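Local structure of anti-sigma-I factor RsgI2 (Clostridium thermocellum, 4B9P) at residues 7-12 with 25-30; 37-42 with 97-102; 61-66 with 103-108. The protein probably senses extracellular polysaccharide through the cellulose-binding C-terminal module that makes up this chain, and restrains the sigma factor SigI2 until substrate binds. All blocks are in the same frame, centred on the assembly; numbering follows the deposited sequence.

Interaction 1 of 3, residues 7-12 with 25-30; sequences IELQAY and PRIKLI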
ATOM      1  N   ILE A   7      14.645  -7.486  -2.643  1.00 20.31           N
ATOM      2  CA  ILE A   7      13.768  -6.491  -3.221  1.00 20.15           C
ATOM      3  C   ILE A   7      14.100  -5.103  -2.666  1.00 19.82           C
ATOM      4  O   ILE A   7      14.758  -4.986  -1.616  1.00 21.08           O
ATOM      5  CB  ILE A   7      12.282  -6.802  -2.933  1.00 21.14           C
ATOM      6  CG1 ILE A   7      12.043  -7.003  -1.439  1.00 21.84           C
ATOM      7  CG2 ILE A   7      11.844  -8.018  -3.775  1.00 21.16           C
ATOM      8  CD1 ILE A   7      10.609  -7.137  -1.056  1.00 22.49           C
ATOM      9  N   GLU A   8      13.621  -4.078  -3.359  1.00 19.63           N
ATOM     10  CA  GLU A   8      13.637  -2.730  -2.866  1.00 20.13           C
ATOM     11  C   GLU A   8      12.221  -2.199  -3.013  1.00 18.60           C
ATOM     12  O   GLU A   8      11.568  -2.468  -4.019  1.00 19.62           O
ATOM     13  CB  GLU A   8      14.629  -1.863  -3.663  1.00 21.48           C
ATOM     14  CG  GLU A   8      14.687  -0.451  -3.168  1.00 24.62           C
ATOM     15  CD  GLU A   8      15.766   0.353  -3.844  1.00 29.43           C
ATOM     16  OE1 GLU A   8      16.937   0.206  -3.434  1.00 35.22           O
ATOM     17  OE2 GLU A   8      15.473   1.150  -4.763  1.00 28.00           O
ATOM     18  N   LEU A   9      11.747  -1.427  -2.036  1.00 18.91           N
ATOM     19  CA  LEU A   9      10.411  -0.870  -2.088  1.00 17.59           C
ATOM     20  C   LEU A   9      10.561   0.642  -2.068  1.00 18.19           C
ATOM     21  O   LEU A   9      11.153   1.196  -1.129  1.00 18.75           O
ATOM     22  CB  LEU A   9       9.610  -1.379  -0.899  1.00 19.10           C
ATOM     23  CG  LEU A   9       8.120  -1.110  -0.773  1.00 21.99           C
ATOM     24  CD1 LEU A   9       7.775   0.369  -0.481  1.00 21.56           C
ATOM     25  CD2 LEU A   9       7.334  -1.707  -1.922  1.00 24.24           C
ATOM     26  N   GLN A  10      10.031   1.302  -3.102  1.00 17.02           N
ATOM     27  CA  GLN A  10       9.974   2.758  -3.157  1.00 16.07           C
ATOM     28  C   GLN A  10       8.527   3.196  -3.037  1.00 16.84           C
ATOM     29  O   GLN A  10       7.620   2.467  -3.476  1.00 17.52           O
ATOM     30  CB  GLN A  10      10.607   3.324  -4.424  1.00 17.86           C
ATOM     31  CG  GLN A  10      12.036   2.934  -4.559  1.00 18.49           C
ATOM     32  CD  GLN A  10      12.682   3.581  -5.756  1.00 23.03           C
ATOM     33  OE1 GLN A  10      12.077   4.397  -6.416  1.00 30.84           O
ATOM     34  NE2 GLN A  10      13.913   3.192  -6.070  1.00 23.68           N
ATOM     35  N   ALA A  11       8.280   4.362  -2.458  1.00 16.53           N
ATOM     36  CA  ALA A  11       6.893   4.806  -2.290  1.00 16.68           C
ATOM     37  C   ALA A  11       6.855   6.308  -2.093  1.00 16.66           C
ATOM     38  O   ALA A  11       7.872   6.946  -1.765  1.00 17.35           O
ATOM     39  CB  ALA A  11       6.272   4.122  -1.082  1.00 17.54           C
ATOM     40  N   TYR A  12       5.684   6.888  -2.262  1.00 16.13           N
ATOM     41  CA  TYR A  12       5.407   8.206  -1.763  1.00 16.05           C
ATOM     42  C   TYR A  12       3.897   8.351  -1.641  1.00 16.84           C
ATOM     43  O   TYR A  12       3.133   7.536  -2.174  1.00 17.52           O
ATOM     44  CB  TYR A  12       6.003   9.307  -2.662  1.00 17.42           C
ATOM     45  CG  TYR A  12       5.347   9.537  -3.992  1.00 18.16           C
ATOM     46  CD1 TYR A  12       5.548   8.649  -5.052  1.00 19.56           C
ATOM     47  CD2 TYR A  12       4.576  10.678  -4.230  1.00 20.47           C
ATOM     48  CE1 TYR A  12       4.972   8.871  -6.310  1.00 21.48           C
ATOM     49  CE2 TYR A  12       4.009  10.902  -5.472  1.00 22.48           C
ATOM     50  CZ  TYR A  12       4.219  10.013  -6.509  1.00 23.60           C
ATOM     51  OH  TYR A  12       3.646  10.250  -7.747  1.00 26.48           O
ATOM     52  N   PRO A  25      -1.311   6.247  -1.447  1.00 17.09           N
ATOM     53  CA  PRO A  25       0.044   5.686  -1.529  1.00 18.41           C
ATOM     54  C   PRO A  25       0.355   5.198  -2.938  1.00 18.24           C
ATOM     55  O   PRO A  25      -0.493   4.554  -3.600  1.00 18.76           O
ATOM     56  CB  PRO A  25      -0.022   4.515  -0.535  1.00 19.20           C
ATOM     57  CG  PRO A  25      -1.419   4.050  -0.637  1.00 21.28           C
ATOM     58  CD  PRO A  25      -2.260   5.288  -0.855  1.00 18.41           C
ATOM     59  N   ARG A  26       1.546   5.543  -3.415  1.00 17.39           N
ATOM     60  CA  ARG A  26       2.042   5.039  -4.684  1.00 17.95           C
ATOM     61  C   ARG A  26       3.277   4.217  -4.377  1.00 16.59           C
ATOM     62  O   ARG A  26       4.133   4.677  -3.611  1.00 18.60           O
ATOM     63  CB  ARG A  26       2.359   6.196  -5.613  1.00 19.66           C
ATOM     64  CG  ARG A  26       1.088   6.960  -5.932  1.00 21.93           C
ATOM     65  CD  ARG A  26       1.263   7.987  -6.970  1.00 25.56           C
ATOM     66  NE  ARG A  26      -0.051   8.443  -7.405  1.00 26.16           N
ATOM     67  CZ  ARG A  26      -0.233   9.202  -8.472  1.00 28.75           C
ATOM     68  NH1 ARG A  26       0.812   9.620  -9.170  1.00 33.28           N
ATOM     69  NH2 ARG A  26      -1.451   9.550  -8.837  1.00 29.18           N
ATOM     70  N   ILE A  27       3.370   3.015  -4.957  1.00 16.54           N
ATOM     71  CA  ILE A  27       4.383   2.059  -4.561  1.00 17.72           C
ATOM     72  C   ILE A  27       5.054   1.472  -5.787  1.00 17.87           C
ATOM     73  O   ILE A  27       4.404   1.208  -6.794  1.00 19.14           O
ATOM     74  CB  ILE A  27       3.702   0.965  -3.707  1.00 20.24           C
ATOM     75  CG1 ILE A  27       3.178   1.584  -2.379  1.00 21.50           C
ATOM     76  CG2 ILE A  27       4.621  -0.167  -3.414  1.00 24.15           C
ATOM     77  CD1 ILE A  27       2.168   0.699  -1.601  1.00 23.15           C
ATOM     78  N   LYS A  28       6.359   1.254  -5.681  1.00 18.12           N
ATOM     79  CA  LYS A  28       7.138   0.607  -6.726  1.00 18.81           C
ATOM     80  C   LYS A  28       7.937  -0.507  -6.053  1.00 17.18           C
ATOM     81  O   LYS A  28       8.759  -0.224  -5.160  1.00 19.61           O
ATOM     82  CB  LYS A  28       8.037   1.621  -7.418  1.00 21.10           C
ATOM     83  CG  LYS A  28       8.827   1.128  -8.579  1.00 24.38           C
ATOM     84  CD  LYS A  28       9.506   2.315  -9.310  1.00 26.18           C
ATOM     85  CE  LYS A  28      10.461   1.847 -10.366  1.00 33.44           C
ATOM     86  NZ  LYS A  28      11.243   2.940 -11.017  1.00 35.61           N
ATOM     87  N   LEU A  29       7.662  -1.741  -6.436  1.00 18.15           N
ATOM     88  CA  LEU A  29       8.368  -2.892  -5.903  1.00 19.06           C
ATOM     89  C   LEU A  29       9.355  -3.367  -6.934  1.00 19.26           C
ATOM     90  O   LEU A  29       8.958  -3.684  -8.071  1.00 20.09           O
ATOM     91  CB  LEU A  29       7.383  -4.020  -5.662  1.00 20.73           C
ATOM     92  CG  LEU A  29       7.928  -5.387  -5.282  1.00 22.60           C
ATOM     93  CD1 LEU A  29       8.582  -5.332  -3.916  1.00 26.58           C
ATOM     94  CD2 LEU A  29       6.823  -6.450  -5.341  1.00 26.38           C
ATOM     95  N   ILE A  30      10.617  -3.410  -6.556  1.00 18.79           N
ATOM     96  CA  ILE A  30      11.691  -3.716  -7.498  1.00 18.97           C
ATOM     97  C   ILE A  30      12.414  -4.978  -7.085  1.00 18.10           C
ATOM     98  O   ILE A  30      12.781  -5.135  -5.921  1.00 19.66           O
ATOM     99  CB  ILE A  30      12.734  -2.567  -7.610  1.00 19.79           C
ATOM    100  CG1 ILE A  30      12.010  -1.247  -7.901  1.00 23.32           C
ATOM    101  CG2 ILE A  30      13.785  -2.898  -8.661  1.00 22.39           C
ATOM    102  CD1 ILE A  30      12.514  -0.113  -7.048  1.00 27.93           C
TER
HETATM  103  O   HOH W   1      12.253   5.191  -9.098  1.00 40.64           O
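Tyr-12 and Arg-26 lie alongside one another with their ends in the same direction, rising from one hydrogen-bonded pair of the antiparallel ladder between strands 7-13 and 25-31. The phenol ring is set between its own backbone N and carbonyl carbon (chi1 72°), a rotation that brings it close to the extended arginine: Arg-26 CD lies 3.6 Å from Tyr-12 CZ, and Arg-26 NH1 donates to Tyr-12 OH, 3.2 Å away. This bond is bent, 141° at the hydrogen, and ring and guanidinium planes stand 72° apart, so the pair is not stacked. On the same face Gln-10 is held at both ends of its amide. Its NE2 donates nearly straight to Glu-8 OE2 at 2.9 Å, and OE1 takes a hydrogen from a water that also accepts from Lys-28 NZ; together these fix which way round the amide sits. Ile-30 CD1 packs against that amide, 3.7 Å from Gln-10 NE2. The other face is apolar and tight: Leu-9 CD2 and Ile-27 CG2, on chains that cross obliquely, come to 3.5 Å. Six backbone bonds tie the strands together. Beyond them, Leu-9 and Ala-11 bond through their backbones to Trp-149 and Val-147, Ile-27 and Leu-29 to strand 104-111, and Leu-9 and Ala-11 pack on Ile-152 of strand 152-156 in the opposing sheet of the sandwich.

Interaction 2 of 3, residues 37-42 with 97-102; sequences ITLSEV and GVLNPG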
ATOM      1  N   ILE A  37      10.705 -13.839  -8.605  1.00 21.40           N
ATOM      2  CA  ILE A  37       9.756 -13.841  -7.502  1.00 21.67           C
ATOM      3  C   ILE A  37       8.353 -14.037  -8.075  1.00 21.34           C
ATOM      4  O   ILE A  37       7.934 -13.318  -8.974  1.00 23.69           O
ATOM      5  CB  ILE A  37       9.824 -12.510  -6.724  1.00 22.33           C
ATOM      6  CG1 ILE A  37      11.211 -12.367  -6.071  1.00 22.99           C
ATOM      7  CG2 ILE A  37       8.684 -12.422  -5.663  1.00 24.88           C
ATOM      8  CD1 ILE A  37      11.535 -10.973  -5.573  1.00 23.50           C
ATOM      9  N   THR A  38       7.637 -15.031  -7.578  1.00 21.08           N
ATOM     10  CA  THR A  38       6.263 -15.237  -8.022  1.00 21.46           C
ATOM     11  C   THR A  38       5.358 -14.179  -7.359  1.00 19.74           C
ATOM     12  O   THR A  38       5.243 -14.140  -6.132  1.00 20.95           O
ATOM     13  CB  THR A  38       5.807 -16.663  -7.643  1.00 23.50           C
ATOM     14  OG1 THR A  38       6.659 -17.603  -8.309  1.00 27.91           O
ATOM     15  CG2 THR A  38       4.331 -16.911  -8.018  1.00 24.52           C
ATOM     16  N   LEU A  39       4.704 -13.325  -8.160  1.00 19.10           N
ATOM     17  CA  LEU A  39       4.009 -12.181  -7.598  1.00 19.25           C
ATOM     18  C   LEU A  39       2.863 -12.585  -6.680  1.00 19.09           C
ATOM     19  O   LEU A  39       2.608 -11.913  -5.701  1.00 19.13           O
ATOM     20  CB  LEU A  39       3.522 -11.255  -8.703  1.00 19.45           C
ATOM     21  CG  LEU A  39       4.623 -10.397  -9.314  1.00 21.16           C
ATOM     22  CD1 LEU A  39       4.069  -9.761 -10.549  1.00 24.08           C
ATOM     23  CD2 LEU A  39       5.098  -9.316  -8.321  1.00 22.08           C
ATOM     24  N   SER A  40       2.158 -13.671  -6.984  1.00 19.40           N
ATOM     25  CA  SER A  40       1.042 -14.076  -6.138  1.00 21.01           C
ATOM     26  C   SER A  40       1.481 -14.360  -4.693  1.00 20.49           C
ATOM     27  O   SER A  40       0.654 -14.337  -3.784  1.00 21.94           O
ATOM     28  CB  SER A  40       0.313 -15.281  -6.725  1.00 21.90           C
ATOM     29  OG  SER A  40       1.176 -16.412  -6.729  1.00 23.55           O
ATOM     30  N   GLU A  41       2.766 -14.665  -4.489  1.00 20.65           N
ATOM     31  CA  GLU A  41       3.321 -14.888  -3.146  1.00 21.36           C
ATOM     32  C   GLU A  41       3.690 -13.617  -2.376  1.00 20.12           C
ATOM     33  O   GLU A  41       4.087 -13.710  -1.215  1.00 21.52           O
ATOM     34  CB  GLU A  41       4.550 -15.788  -3.244  1.00 23.58           C
ATOM     35  CG  GLU A  41       4.199 -17.215  -3.715  1.00 26.99           C
ATOM     36  CD  GLU A  41       3.300 -17.927  -2.686  1.00 35.66           C
ATOM     37  OE1 GLU A  41       3.784 -18.223  -1.571  1.00 39.39           O
ATOM     38  OE2 GLU A  41       2.096 -18.155  -2.968  1.00 41.07           O
ATOM     39  N   VAL A  42       3.536 -12.462  -3.005  1.00 19.06           N
ATOM     40  CA  VAL A  42       4.009 -11.208  -2.414  1.00 17.79           C
ATOM     41  C   VAL A  42       2.836 -10.436  -1.831  1.00 17.21           C
ATOM     42  O   VAL A  42       1.790 -10.311  -2.490  1.00 18.45           O
ATOM     43  CB  VAL A  42       4.647 -10.321  -3.486  1.00 19.13           C
ATOM     44  CG1 VAL A  42       5.084  -8.992  -2.907  1.00 20.07           C
ATOM     45  CG2 VAL A  42       5.838 -11.049  -4.078  1.00 20.37           C
ATOM     46  N   GLY A  97       1.954 -13.556 -12.713  1.00 23.06           N
ATOM     47  CA  GLY A  97       3.226 -13.933 -13.301  1.00 24.31           C
ATOM     48  C   GLY A  97       4.383 -13.747 -12.332  1.00 22.03           C
ATOM     49  O   GLY A  97       4.239 -13.706 -11.112  1.00 22.51           O
ATOM     50  N   VAL A  98       5.563 -13.615 -12.922  1.00 23.66           N
ATOM     51  CA  VAL A  98       6.808 -13.638 -12.186  1.00 25.83           C
ATOM     52  C   VAL A  98       7.503 -12.304 -12.351  1.00 25.69           C
ATOM     53  O   VAL A  98       7.508 -11.732 -13.443  1.00 28.62           O
ATOM     54  CB  VAL A  98       7.697 -14.802 -12.683  1.00 28.57           C
ATOM     55  CG1 VAL A  98       9.106 -14.674 -12.175  1.00 30.62           C
ATOM     56  CG2 VAL A  98       7.070 -16.120 -12.234  1.00 29.23           C
ATOM     57  N   LEU A  99       8.071 -11.805 -11.261  1.00 24.02           N
ATOM     58  CA  LEU A  99       8.854 -10.588 -11.299  1.00 22.91           C
ATOM     59  C   LEU A  99      10.306 -11.021 -11.372  1.00 23.36           C
ATOM     60  O   LEU A  99      10.881 -11.505 -10.392  1.00 23.27           O
ATOM     61  CB  LEU A  99       8.577  -9.777 -10.037  1.00 22.74           C
ATOM     62  CG  LEU A  99       9.155  -8.372 -10.112  1.00 23.78           C
ATOM     63  CD1 LEU A  99       8.451  -7.518 -11.206  1.00 26.25           C
ATOM     64  CD2 LEU A  99       9.059  -7.704  -8.753  1.00 25.80           C
ATOM     65  N   ASN A 100      10.906 -10.872 -12.547  1.00 24.06           N
ATOM     66  CA  ASN A 100      12.300 -11.242 -12.699  1.00 24.25           C
ATOM     67  C   ASN A 100      13.246 -10.213 -12.157  1.00 22.13           C
ATOM     68  O   ASN A 100      12.882  -9.051 -12.015  1.00 21.24           O
ATOM     69  CB  ASN A 100      12.606 -11.529 -14.165  1.00 27.74           C
ATOM     70  CG  ASN A 100      12.032 -12.863 -14.606  1.00 33.10           C
ATOM     71  OD1 ASN A 100      12.199 -13.877 -13.925  1.00 35.05           O
ATOM     72  ND2 ASN A 100      11.294 -12.855 -15.696  1.00 38.52           N
ATOM     73  N   PRO A 101      14.501 -10.621 -11.884  1.00 21.45           N
ATOM     74  CA  PRO A 101      15.501  -9.643 -11.431  1.00 21.33           C
ATOM     75  C   PRO A 101      15.610  -8.453 -12.401  1.00 20.45           C
ATOM     76  O   PRO A 101      15.700  -8.628 -13.611  1.00 22.66           O
ATOM     77  CB  PRO A 101      16.791 -10.482 -11.379  1.00 23.51           C
ATOM     78  CG  PRO A 101      16.286 -11.848 -11.035  1.00 23.27           C
ATOM     79  CD  PRO A 101      15.016 -11.998 -11.817  1.00 22.95           C
ATOM     80  N   GLY A 102      15.586  -7.244 -11.846  1.00 20.97           N
ATOM     81  CA  GLY A 102      15.677  -6.033 -12.634  1.00 21.74           C
ATOM     82  C   GLY A 102      14.307  -5.470 -13.024  1.00 22.77           C
ATOM     83  O   GLY A 102      14.217  -4.359 -13.553  1.00 24.16           O
TER
HETATM   84  O   HOH W   2       1.988 -14.673  -9.695  1.00 23.29           O
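Ile-37 and Leu-99 meet through their peptide groups, the flat groups of this contact, as an antiparallel hydrogen-bonded pair: Leu-99 N donates to Ile-37 O at 2.7 Å, and Ile-37 N to Leu-99 O at 2.9 Å. Side chains approach the carbonyl oxygens of the ladder as well, Val-98 CG1 lying 3.7 Å from Ile-37 O and Leu-39 CB 3.5 Å from Gly-97 O. The result is a small two-stranded antiparallel ribbon, 37-38 with 98-99, flanking the main sheets of the beta-sandwich. After Thr-38 comes a short 3-10 segment, 39-41, bracketed by the bonds Glu-41 N to Thr-38 O and Val-42 N to Leu-39 O. Leu-39, the first residue of that segment, points toward 97-102, and its CD2 packs on Leu-99 CB at 3.9 Å; farther out Leu-39 rests on Ala-96 and Phe-92. Asn-31, on strand 25-31, donates its ND2 to Leu-99 O, so that carbonyl serves two partners. Gly-97 takes a backbone conformation suited to glycine, with phi 93°. Its carbonyl is gripped twice, by Leu-39 N at 3.0 Å and by a water, 2.8 Å from Gly-97 O, that in turn accepts from Ser-40 N.

Interaction 3 of 3, residues 61-66 with 103-108; sequences DWSNIT and EYVEII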
ATOM      1  N   ASP A  61      -5.990   2.334  -9.236  1.00 21.32           N
ATOM      2  CA  ASP A  61      -6.250   3.181 -10.369  1.00 23.92           C
ATOM      3  C   ASP A  61      -5.403   2.789 -11.575  1.00 23.81           C
ATOM      4  O   ASP A  61      -5.848   2.964 -12.714  1.00 26.73           O
ATOM      5  CB  ASP A  61      -6.005   4.646 -10.011  1.00 27.60           C
ATOM      6  CG  ASP A  61      -7.156   5.259  -9.244  0.53 29.57           C
ATOM      7  OD1 ASP A  61      -8.279   4.695  -9.232  0.42 30.45           O
ATOM      8  OD2 ASP A  61      -6.926   6.324  -8.663  0.39 29.16           O
ATOM      9  N   TRP A  62      -4.201   2.273 -11.340  1.00 21.62           N
ATOM     10  CA  TRP A  62      -3.304   1.948 -12.429  1.00 20.84           C
ATOM     11  C   TRP A  62      -2.155   1.121 -11.919  1.00 19.51           C
ATOM     12  O   TRP A  62      -1.701   1.303 -10.785  1.00 19.66           O
ATOM     13  CB  TRP A  62      -2.717   3.232 -13.029  1.00 23.22           C
ATOM     14  CG  TRP A  62      -1.771   3.003 -14.184  1.00 22.96           C
ATOM     15  CD1 TRP A  62      -2.121   2.881 -15.492  1.00 25.42           C
ATOM     16  CD2 TRP A  62      -0.352   2.887 -14.138  1.00 23.24           C
ATOM     17  NE1 TRP A  62      -1.014   2.693 -16.261  1.00 25.86           N
ATOM     18  CE2 TRP A  62       0.092   2.683 -15.469  1.00 25.60           C
ATOM     19  CE3 TRP A  62       0.587   2.912 -13.105  1.00 24.88           C
ATOM     20  CZ2 TRP A  62       1.430   2.527 -15.807  1.00 27.45           C
ATOM     21  CZ3 TRP A  62       1.951   2.743 -13.453  1.00 24.74           C
ATOM     22  CH2 TRP A  62       2.342   2.549 -14.789  1.00 27.29           C
ATOM     23  N   SER A  63      -1.670   0.208 -12.753  1.00 18.90           N
ATOM     24  CA  SER A  63      -0.383  -0.454 -12.501  1.00 18.66           C
ATOM     25  C   SER A  63       0.263  -0.661 -13.840  1.00 18.70           C
ATOM     26  O   SER A  63      -0.443  -0.788 -14.850  1.00 18.71           O
ATOM     27  CB  SER A  63      -0.626  -1.793 -11.840  1.00 18.44           C
ATOM     28  OG  SER A  63       0.584  -2.497 -11.702  1.00 19.53           O
ATOM     29  N   ASN A  64       1.597  -0.731 -13.882  1.00 18.57           N
ATOM     30  CA  ASN A  64       2.280  -1.066 -15.125  1.00 19.75           C
ATOM     31  C   ASN A  64       1.995  -2.496 -15.579  1.00 20.53           C
ATOM     32  O   ASN A  64       2.217  -2.797 -16.758  1.00 23.30           O
ATOM     33  CB  ASN A  64       3.795  -0.808 -15.014  1.00 20.09           C
ATOM     34  CG  ASN A  64       4.493  -1.716 -14.016  1.00 20.37           C
ATOM     35  OD1 ASN A  64       3.948  -2.037 -12.975  1.00 19.67           O
ATOM     36  ND2 ASN A  64       5.693  -2.136 -14.338  1.00 24.89           N
ATOM     37  N   ILE A  65       1.451  -3.362 -14.705  1.00 19.25           N
ATOM     38  CA  ILE A  65       1.022  -4.709 -15.136  1.00 19.40           C
ATOM     39  C   ILE A  65      -0.483  -4.809 -15.326  1.00 19.89           C
ATOM     40  O   ILE A  65      -1.001  -5.880 -15.633  1.00 21.16           O
ATOM     41  CB  ILE A  65       1.552  -5.828 -14.222  1.00 21.54           C
ATOM     42  CG1 ILE A  65       0.937  -5.780 -12.822  1.00 20.39           C
ATOM     43  CG2 ILE A  65       3.076  -5.754 -14.164  1.00 22.55           C
ATOM     44  CD1 ILE A  65       1.306  -6.986 -11.948  1.00 22.17           C
ATOM     45  N   THR A  66      -1.132  -3.649 -15.223  1.00 20.32           N
ATOM     46  CA  THR A  66      -2.595  -3.433 -15.271  1.00 20.79           C
ATOM     47  C   THR A  66      -3.286  -3.811 -13.972  1.00 19.58           C
ATOM     48  O   THR A  66      -2.916  -4.769 -13.289  1.00 20.06           O
ATOM     49  CB  THR A  66      -3.328  -4.009 -16.509  1.00 20.90           C
ATOM     50  OG1 THR A  66      -3.523  -5.436 -16.375  1.00 22.07           O
ATOM     51  CG2 THR A  66      -2.597  -3.641 -17.820  1.00 23.57           C
ATOM     52  N   GLU A 103      13.234  -6.219 -12.791  1.00 20.61           N
ATOM     53  CA  GLU A 103      11.909  -5.743 -13.150  1.00 20.90           C
ATOM     54  C   GLU A 103      11.236  -5.129 -11.947  1.00 19.59           C
ATOM     55  O   GLU A 103      11.644  -5.348 -10.812  1.00 19.79           O
ATOM     56  CB  GLU A 103      11.054  -6.883 -13.717  1.00 22.65           C
ATOM     57  CG  GLU A 103      11.630  -7.445 -15.000  1.00 27.70           C
ATOM     58  CD  GLU A 103      10.702  -8.433 -15.674  1.00 35.71           C
ATOM     59  OE1 GLU A 103       9.949  -9.159 -14.944  1.00 38.65           O
ATOM     60  OE2 GLU A 103      10.749  -8.483 -16.929  1.00 40.46           O
ATOM     61  N   TYR A 104      10.177  -4.373 -12.214  1.00 20.01           N
ATOM     62  CA  TYR A 104       9.431  -3.747 -11.139  1.00 18.58           C
ATOM     63  C   TYR A 104       7.951  -3.730 -11.410  1.00 18.39           C
ATOM     64  O   TYR A 104       7.514  -3.815 -12.573  1.00 20.62           O
ATOM     65  CB  TYR A 104       9.947  -2.314 -10.874  1.00 21.31           C
ATOM     66  CG  TYR A 104       9.527  -1.350 -11.937  1.00 25.27           C
ATOM     67  CD1 TYR A 104       8.330  -0.651 -11.848  1.00 24.54           C
ATOM     68  CD2 TYR A 104      10.328  -1.136 -13.043  1.00 30.47           C
ATOM     69  CE1 TYR A 104       7.932   0.220 -12.830  1.00 29.61           C
ATOM     70  CE2 TYR A 104       9.953  -0.252 -14.027  1.00 33.91           C
ATOM     71  CZ  TYR A 104       8.756   0.423 -13.918  1.00 34.20           C
ATOM     72  OH  TYR A 104       8.401   1.304 -14.907  1.00 38.70           O
ATOM     73  N   VAL A 105       7.183  -3.598 -10.337  0.62 18.81           N
ATOM     74  CA  VAL A 105       5.761  -3.300 -10.454  0.62 19.55           C
ATOM     75  C   VAL A 105       5.496  -1.968  -9.779  0.62 18.12           C
ATOM     76  O   VAL A 105       5.992  -1.707  -8.672  0.62 17.66           O
ATOM     77  CB  VAL A 105       4.850  -4.391  -9.814  0.62 19.90           C
ATOM     78  CG1 VAL A 105       3.355  -3.979  -9.943  0.62 22.01           C
ATOM     79  CG2 VAL A 105       5.105  -5.715 -10.483  0.62 20.35           C
ATOM     80  N   GLU A 106       4.717  -1.135 -10.455  1.00 18.59           N
ATOM     81  CA  GLU A 106       4.282   0.145  -9.908  1.00 18.37           C
ATOM     82  C   GLU A 106       2.764   0.080  -9.725  1.00 18.31           C
ATOM     83  O   GLU A 106       2.051  -0.370 -10.622  1.00 18.36           O
ATOM     84  CB  GLU A 106       4.664   1.274 -10.866  1.00 21.85           C
ATOM     85  CG  GLU A 106       4.315   2.658 -10.333  1.00 26.09           C
ATOM     86  CD  GLU A 106       4.747   3.786 -11.270  1.00 29.94           C
ATOM     87  OE1 GLU A 106       5.500   3.506 -12.241  1.00 35.70           O
ATOM     88  OE2 GLU A 106       4.330   4.944 -11.035  1.00 31.64           O
ATOM     89  N   ILE A 107       2.293   0.534  -8.560  1.00 18.08           N
ATOM     90  CA  ILE A 107       0.884   0.444  -8.201  1.00 17.98           C
ATOM     91  C   ILE A 107       0.435   1.789  -7.688  1.00 17.85           C
ATOM     92  O   ILE A 107       1.000   2.298  -6.710  1.00 19.08           O
ATOM     93  CB  ILE A 107       0.635  -0.631  -7.126  1.00 18.17           C
ATOM     94  CG1 ILE A 107       1.232  -1.956  -7.595  1.00 21.19           C
ATOM     95  CG2 ILE A 107      -0.871  -0.772  -6.852  1.00 19.42           C
ATOM     96  CD1 ILE A 107       1.167  -3.026  -6.613  1.00 26.18           C
ATOM     97  N   ILE A 108      -0.604   2.341  -8.315  1.00 18.07           N
ATOM     98  CA  ILE A 108      -1.216   3.600  -7.898  1.00 18.67           C
ATOM     99  C   ILE A 108      -2.556   3.234  -7.265  1.00 18.47           C
ATOM    100  O   ILE A 108      -3.391   2.648  -7.949  1.00 19.96           O
ATOM    101  CB  ILE A 108      -1.413   4.516  -9.128  1.00 21.32           C
ATOM    102  CG1 ILE A 108      -0.057   4.927  -9.722  1.00 23.43           C
ATOM    103  CG2 ILE A 108      -2.233   5.747  -8.745  1.00 24.36           C
ATOM    104  CD1 ILE A 108      -0.147   5.872 -10.859  1.00 28.55           C
TER
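The amide of Asn-64 meets the backbone of strand 104-111 much as a strand would, accepting from Glu-106 N at OD1 over 2.8 Å and donating from ND2 to Tyr-104 O over 3.0 Å. The ND2 bond stays in the amide plane of Asn-64 but comes from above the Tyr-104 carbonyl plane, while Glu-106 N stands 51° out of the carbonyl plane at OD1. That same amide is almost parallel to the Tyr-104 ring, planes 5° apart, with Asn-64 ND2 3.6 Å from Tyr-104 CE1. Next to it, Ser-63 OG donates to Glu-106 O at 2.8 Å; chi1 of 175°, OG trans to the peptide nitrogen, lets the hydroxyl serve both this carbonyl and Ile-65 N, 3.2 Å from OG. Trp-62 CZ3 brings the ring's edge to Glu-106 CD at 3.7 Å, the carboxylate turned steeply to the indole, while CE3 touches Ile-108 CD1. Asn-64 N lies over one face of the indole, offset toward the rim. The backbone framework carrying these side chains is a type I turn, closed by Thr-66 N on Ser-63 O; an ST turn, Ile-65 N to Ser-63 OG, overlaps its start. Asp-61, salt-bridged to Arg-110, gives its N to Ile-108 O, whereas Ile-108 N bonds to Trp-62 O. Two residues thus face one, a classic beta bulge, here in the outermost strand of an antiparallel sheet of the CBM3 sandwich.

The three contacts lie close together, their centres about 14 Å (interactions 1 and 2), about 10 Å (1 and 3) and about 13 Å (2 and 3) apart. Interactions 1 and 3 belong to one five-stranded antiparallel sheet, joined where strand 25-31 lies beside 104-111 and where Lys-28 makes a cation-pi contact with Tyr-104. Interaction 2 is a separate ribbon, packed on both through Ile-7 against Ile-37 and Leu-39 against Ile-65. Along the chain interaction 1 closes first; interactions 2 and 3 then interlace, 37-42, 61-66, 97-102 and 103-108 following in turn. Distant parts of the sequence are thereby woven into one CBM3 module, the probable extracellular sensing part of the protein.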